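Local coordinates for uncharacterized protein YLR021W (Saccharomyces cerevisiae, PDB 2Z5B) that forms a heterodimer with a partner chaperone that binds proteasome precursors and assists 20S proteasome assembly by facilitating formation of the alpha-ring, at residues B[1-12]-B[165-178]. Residues are numbered along the deposited sequence; the frame is centred on the assembly and turned at random.
Sequences MISYEFQTHLPK and KLVFVLKCIKDMYA
Pro11 lays its ring methylenes over one face of the Phe168 ring, CD standing 3.6 Å from the ring centroid and only 5° off the normal, a CH-pi contact for which proline's rigid ring and polarised CD methylene are well suited. Leu10 CD2 reaches Phe168 CD2 at 3.7 Å, while Thr8 CG2 and the carbonyl of His9 close round CZ. Phe168 meets them all because its CG lies anti to the backbone N (chi1 179°), which carries the ring out from the helix toward the strand; an alanine here would probably open a gap beneath Pro11 and deprive Leu10 CD2 of one of its apolar neighbours. Over the opposite face, offset toward the rim, lies Cys172 SG, which also touches Thr8 CG2 (3.6 Å); a compact cysteine fits between ring and strand. Further along, Phe6 settles on the last helical turn, its face over Cys172 O and its CE1 3.6 Å from Asp175 CB, whose carboxylate forms a long, weak salt bridge with Lys171. Met176, long and unbranched, lays CG 3.6 Å from Tyr4 CB and its sulfur along the Glu5 backbone. Tyr4 receives Ala178 O over its ring centre, just beyond the Schellman motif at Tyr177, and a water joins Glu5 N to Met176 O. Tyr4, Phe6 and Thr8 are positioned by backbone hydrogen bonds to strand 26-33, and Tyr120 of helix 109-124 also packs on Met176. The axis of strand 3-9, an outermost strand of this chain's mixed sheet, makes 135° with that of helical segment 165-176, the layered packing of an alpha/beta fold in which apolar side chains join helix to sheet.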
loop_
_atom_site.group_PDB
_atom_site.type_symbol
_atom_site.label_atom_id
_atom_site.label_comp_id
_atom_site.label_asym_id
_atom_site.label_seq_id
_atom_site.Cartn_x
_atom_site.Cartn_y
_atom_site.Cartn_z
ATOM N N MET B 1 -6.885 10.541 -2.983
ATOM C CA MET B 1 -8.094 11.272 -2.491
ATOM C C MET B 1 -9.157 10.299 -1.970
ATOM O O MET B 1 -9.701 10.508 -0.887
ATOM C CB MET B 1 -8.646 12.213 -3.574
ATOM C CG MET B 1 -10.058 12.802 -3.321
ATOM S SD MET B 1 -10.343 13.568 -1.698
ATOM C CE MET B 1 -9.216 14.970 -1.748
ATOM N N ILE B 2 -9.426 9.226 -2.711
ATOM C CA ILE B 2 -10.399 8.231 -2.244
ATOM C C ILE B 2 -9.742 7.034 -1.547
ATOM O O ILE B 2 -8.973 6.286 -2.144
ATOM C CB ILE B 2 -11.364 7.770 -3.357
ATOM C CG1 ILE B 2 -12.086 8.980 -3.962
ATOM C CG2 ILE B 2 -12.398 6.790 -2.795
ATOM C CD1 ILE B 2 -12.334 8.868 -5.466
ATOM N N SER B 3 -10.047 6.881 -0.267
ATOM C CA SER B 3 -9.545 5.755 0.508
ATOM C C SER B 3 -10.701 4.781 0.729
ATOM O O SER B 3 -11.856 5.207 0.896
ATOM C CB SER B 3 -8.961 6.239 1.828
ATOM O OG SER B 3 -8.460 5.161 2.604
ATOM N N TYR B 4 -10.389 3.487 0.648
ATOM C CA TYR B 4 -11.303 2.421 1.026
ATOM C C TYR B 4 -10.702 1.712 2.227
ATOM O O TYR B 4 -9.475 1.604 2.333
ATOM C CB TYR B 4 -11.492 1.419 -0.118
ATOM C CG TYR B 4 -11.944 2.057 -1.413
ATOM C CD1 TYR B 4 -13.302 2.225 -1.697
ATOM C CD2 TYR B 4 -11.005 2.509 -2.352
ATOM C CE1 TYR B 4 -13.708 2.823 -2.894
ATOM C CE2 TYR B 4 -11.398 3.097 -3.533
ATOM C CZ TYR B 4 -12.749 3.258 -3.796
ATOM O OH TYR B 4 -13.148 3.848 -4.982
ATOM N N GLU B 5 -11.546 1.256 3.148
ATOM C CA GLU B 5 -11.041 0.552 4.339
ATOM C C GLU B 5 -12.081 -0.359 4.974
ATOM O O GLU B 5 -13.288 -0.196 4.746
ATOM C CB GLU B 5 -10.514 1.539 5.390
ATOM C CG GLU B 5 -11.614 2.152 6.243
ATOM C CD GLU B 5 -11.124 3.195 7.224
ATOM O OE1 GLU B 5 -9.977 3.102 7.716
ATOM O OE2 GLU B 5 -11.923 4.111 7.525
ATOM N N PHE B 6 -11.599 -1.300 5.784
ATOM C CA PHE B 6 -12.452 -2.295 6.462
ATOM C C PHE B 6 -11.677 -2.823 7.646
ATOM O O PHE B 6 -10.508 -3.217 7.516
ATOM C CB PHE B 6 -12.797 -3.460 5.523
ATOM C CG PHE B 6 -13.924 -4.353 6.019
ATOM C CD1 PHE B 6 -15.254 -4.017 5.766
ATOM C CD2 PHE B 6 -13.650 -5.534 6.705
ATOM C CE1 PHE B 6 -16.299 -4.843 6.212
ATOM C CE2 PHE B 6 -14.684 -6.378 7.142
ATOM C CZ PHE B 6 -16.018 -6.020 6.894
ATOM N N GLN B 7 -12.332 -2.827 8.799
ATOM C CA GLN B 7 -11.712 -3.258 10.034
ATOM C C GLN B 7 -12.570 -4.353 10.644
ATOM O O GLN B 7 -13.789 -4.201 10.806
ATOM C CB GLN B 7 -11.561 -2.080 11.010
ATOM C CG GLN B 7 -11.037 -2.461 12.403
ATOM C CD GLN B 7 -9.558 -2.832 12.432
ATOM O OE1 GLN B 7 -8.683 -1.967 12.334
ATOM N NE2 GLN B 7 -9.271 -4.122 12.624
ATOM N N THR B 8 -11.921 -5.464 10.961
ATOM C CA THR B 8 -12.577 -6.556 11.643
ATOM C C THR B 8 -11.562 -7.311 12.490
ATOM O O THR B 8 -10.519 -6.758 12.848
ATOM C CB THR B 8 -13.344 -7.482 10.648
ATOM O OG1 THR B 8 -14.003 -8.519 11.383
ATOM C CG2 THR B 8 -12.392 -8.076 9.613
ATOM N N HIS B 9 -11.893 -8.555 12.831
ATOM C CA HIS B 9 -11.022 -9.442 13.590
ATOM C C HIS B 9 -11.000 -10.789 12.888
ATOM O O HIS B 9 -12.010 -11.198 12.326
ATOM C CB HIS B 9 -11.545 -9.600 15.029
ATOM C CG HIS B 9 -11.531 -8.323 15.815
ATOM N ND1 HIS B 9 -12.486 -7.342 15.656
ATOM C CD2 HIS B 9 -10.671 -7.864 16.754
ATOM C CE1 HIS B 9 -12.217 -6.334 16.467
ATOM N NE2 HIS B 9 -11.120 -6.625 17.143
ATOM N N LEU B 10 -9.857 -11.468 12.880
ATOM C CA LEU B 10 -9.816 -12.813 12.301
ATOM C C LEU B 10 -10.735 -13.754 13.100
ATOM O O LEU B 10 -10.833 -13.625 14.324
ATOM C CB LEU B 10 -8.381 -13.354 12.229
ATOM C CG LEU B 10 -7.478 -12.870 11.093
ATOM C CD1 LEU B 10 -6.104 -13.508 11.212
ATOM C CD2 LEU B 10 -8.080 -13.174 9.728
ATOM N N PRO B 11 -11.447 -14.665 12.404
ATOM C CA PRO B 11 -12.408 -15.590 13.020
ATOM C C PRO B 11 -11.866 -16.313 14.267
ATOM O O PRO B 11 -10.654 -16.497 14.392
ATOM C CB PRO B 11 -12.690 -16.591 11.898
ATOM C CG PRO B 11 -12.509 -15.810 10.660
ATOM C CD PRO B 11 -11.375 -14.862 10.944
ATOM N N LYS B 12 -12.754 -16.747 15.162
ATOM C CA LYS B 12 -14.202 -16.765 14.909
ATOM C C LYS B 12 -14.959 -15.618 15.572
ATOM O O LYS B 12 -16.097 -15.326 15.198
ATOM C CB LYS B 12 -14.806 -18.126 15.304
ATOM C CG LYS B 12 -14.794 -18.426 16.809
ATOM C CD LYS B 12 -15.553 -19.707 17.120
ATOM C CE LYS B 12 -16.105 -19.696 18.541
ATOM N NZ LYS B 12 -17.211 -18.702 18.705
ATOM N N LYS B 165 -9.041 -19.070 5.949
ATOM C CA LYS B 165 -8.393 -17.787 6.192
ATOM C C LYS B 165 -8.290 -16.974 4.893
ATOM O O LYS B 165 -8.488 -15.757 4.915
ATOM C CB LYS B 165 -7.027 -17.999 6.841
ATOM C CG LYS B 165 -6.493 -16.809 7.643
ATOM C CD LYS B 165 -5.445 -17.265 8.671
ATOM C CE LYS B 165 -4.566 -18.397 8.135
ATOM N NZ LYS B 165 -3.492 -18.787 9.090
ATOM N N LEU B 166 -8.007 -17.650 3.770
ATOM C CA LEU B 166 -7.987 -16.997 2.457
ATOM C C LEU B 166 -9.352 -16.436 2.077
ATOM O O LEU B 166 -9.463 -15.278 1.641
ATOM C CB LEU B 166 -7.489 -17.942 1.354
ATOM C CG LEU B 166 -7.528 -17.396 -0.080
ATOM C CD1 LEU B 166 -6.584 -16.188 -0.233
ATOM C CD2 LEU B 166 -7.188 -18.474 -1.103
ATOM N N VAL B 167 -10.391 -17.251 2.252
ATOM C CA VAL B 167 -11.742 -16.832 1.925
ATOM C C VAL B 167 -12.189 -15.636 2.778
ATOM O O VAL B 167 -12.811 -14.723 2.265
ATOM C CB VAL B 167 -12.748 -18.021 1.994
ATOM C CG1 VAL B 167 -14.189 -17.552 1.794
ATOM C CG2 VAL B 167 -12.390 -19.040 0.922
ATOM N N PHE B 168 -11.872 -15.660 4.067
ATOM C CA PHE B 168 -12.235 -14.561 4.963
ATOM C C PHE B 168 -11.594 -13.235 4.545
ATOM O O PHE B 168 -12.266 -12.204 4.520
ATOM C CB PHE B 168 -11.837 -14.882 6.404
ATOM C CG PHE B 168 -12.159 -13.783 7.376
ATOM C CD1 PHE B 168 -13.459 -13.630 7.861
ATOM C CD2 PHE B 168 -11.173 -12.901 7.801
ATOM C CE1 PHE B 168 -13.771 -12.608 8.767
ATOM C CE2 PHE B 168 -11.473 -11.874 8.707
ATOM C CZ PHE B 168 -12.770 -11.739 9.187
ATOM N N VAL B 169 -10.292 -13.266 4.257
ATOM C CA VAL B 169 -9.579 -12.078 3.799
ATOM C C VAL B 169 -10.149 -11.566 2.474
ATOM O O VAL B 169 -10.358 -10.350 2.323
ATOM C CB VAL B 169 -8.040 -12.296 3.713
ATOM C CG1 VAL B 169 -7.343 -11.059 3.128
ATOM C CG2 VAL B 169 -7.467 -12.605 5.097
ATOM N N LEU B 170 -10.427 -12.468 1.530
ATOM C CA LEU B 170 -11.086 -12.078 0.273
ATOM C C LEU B 170 -12.442 -11.396 0.517
ATOM O O LEU B 170 -12.722 -10.350 -0.059
ATOM C CB LEU B 170 -11.260 -13.271 -0.687
ATOM C CG LEU B 170 -10.023 -13.823 -1.402
ATOM C CD1 LEU B 170 -10.345 -15.048 -2.313
ATOM C CD2 LEU B 170 -9.323 -12.742 -2.219
ATOM N N LYS B 171 -13.264 -11.984 1.385
ATOM C CA LYS B 171 -14.530 -11.365 1.797
ATOM C C LYS B 171 -14.337 -9.955 2.387
ATOM O O LYS B 171 -15.101 -9.059 2.092
ATOM C CB LYS B 171 -15.249 -12.252 2.814
ATOM C CG LYS B 171 -16.639 -11.754 3.163
ATOM C CD LYS B 171 -17.388 -12.749 4.066
ATOM C CE LYS B 171 -18.614 -12.070 4.685
ATOM N NZ LYS B 171 -19.503 -11.522 3.622
ATOM N N CYS B 172 -13.322 -9.780 3.216
ATOM C CA CYS B 172 -13.037 -8.473 3.830
ATOM C C CYS B 172 -12.731 -7.426 2.751
ATOM O O CYS B 172 -13.227 -6.293 2.801
ATOM C CB CYS B 172 -11.858 -8.601 4.805
ATOM S SG CYS B 172 -12.231 -9.520 6.307
ATOM N N ILE B 173 -11.947 -7.829 1.752
ATOM C CA ILE B 173 -11.537 -6.940 0.666
ATOM C C ILE B 173 -12.742 -6.541 -0.181
ATOM O O ILE B 173 -12.905 -5.358 -0.499
ATOM C CB ILE B 173 -10.399 -7.563 -0.186
ATOM C CG1 ILE B 173 -9.119 -7.674 0.657
ATOM C CG2 ILE B 173 -10.153 -6.747 -1.464
ATOM C CD1 ILE B 173 -8.104 -8.697 0.165
ATOM N N LYS B 174 -13.594 -7.518 -0.504
ATOM C CA LYS B 174 -14.870 -7.282 -1.196
ATOM C C LYS B 174 -15.844 -6.408 -0.385
ATOM O O LYS B 174 -16.523 -5.549 -0.953
ATOM C CB LYS B 174 -15.537 -8.618 -1.578
ATOM C CG LYS B 174 -16.832 -8.486 -2.408
ATOM C CD LYS B 174 -17.296 -9.838 -2.959
ATOM C CE LYS B 174 -18.751 -9.788 -3.410
ATOM N NZ LYS B 174 -19.692 -9.709 -2.249
ATOM N N ASP B 175 -15.900 -6.618 0.932
ATOM C CA ASP B 175 -16.802 -5.870 1.804
ATOM C C ASP B 175 -16.373 -4.411 1.969
ATOM O O ASP B 175 -17.200 -3.530 2.209
ATOM C CB ASP B 175 -16.957 -6.557 3.160
ATOM C CG ASP B 175 -17.852 -7.778 3.096
ATOM O OD1 ASP B 175 -18.607 -7.931 2.105
ATOM O OD2 ASP B 175 -17.805 -8.585 4.044
ATOM N N MET B 176 -15.083 -4.167 1.790
ATOM C CA MET B 176 -14.544 -2.833 1.679
ATOM C C MET B 176 -15.215 -2.061 0.530
ATOM O O MET B 176 -15.435 -0.853 0.649
ATOM C CB MET B 176 -13.033 -2.950 1.448
ATOM C CG MET B 176 -12.261 -1.670 1.498
ATOM S SD MET B 176 -10.521 -1.992 1.851
ATOM C CE MET B 176 -9.945 -2.719 0.336
ATOM N N TYR B 177 -15.603 -2.804 -0.516
ATOM C CA TYR B 177 -15.833 -2.351 -1.921
ATOM C C TYR B 177 -14.462 -2.073 -2.583
ATOM O O TYR B 177 -14.232 -1.058 -3.252
ATOM C CB TYR B 177 -16.839 -1.204 -1.998
ATOM C CG TYR B 177 -18.209 -1.558 -1.414
ATOM C CD1 TYR B 177 -18.401 -2.746 -0.703
ATOM C CD2 TYR B 177 -19.286 -0.680 -1.516
ATOM C CE1 TYR B 177 -19.638 -3.075 -0.142
ATOM C CE2 TYR B 177 -20.540 -0.998 -0.939
ATOM C CZ TYR B 177 -20.696 -2.198 -0.267
ATOM O OH TYR B 177 -21.914 -2.537 0.299
ATOM N N ALA B 178 -13.570 -3.035 -2.376
ATOM C CA ALA B 178 -12.105 -2.854 -2.405
ATOM C C ALA B 178 -11.503 -1.566 -2.960
ATOM O O ALA B 178 -12.222 -0.675 -3.414
ATOM C CB ALA B 178 -11.479 -4.021 -3.048
HETATM O O HOH W 1 -14.396 1.731 2.341
#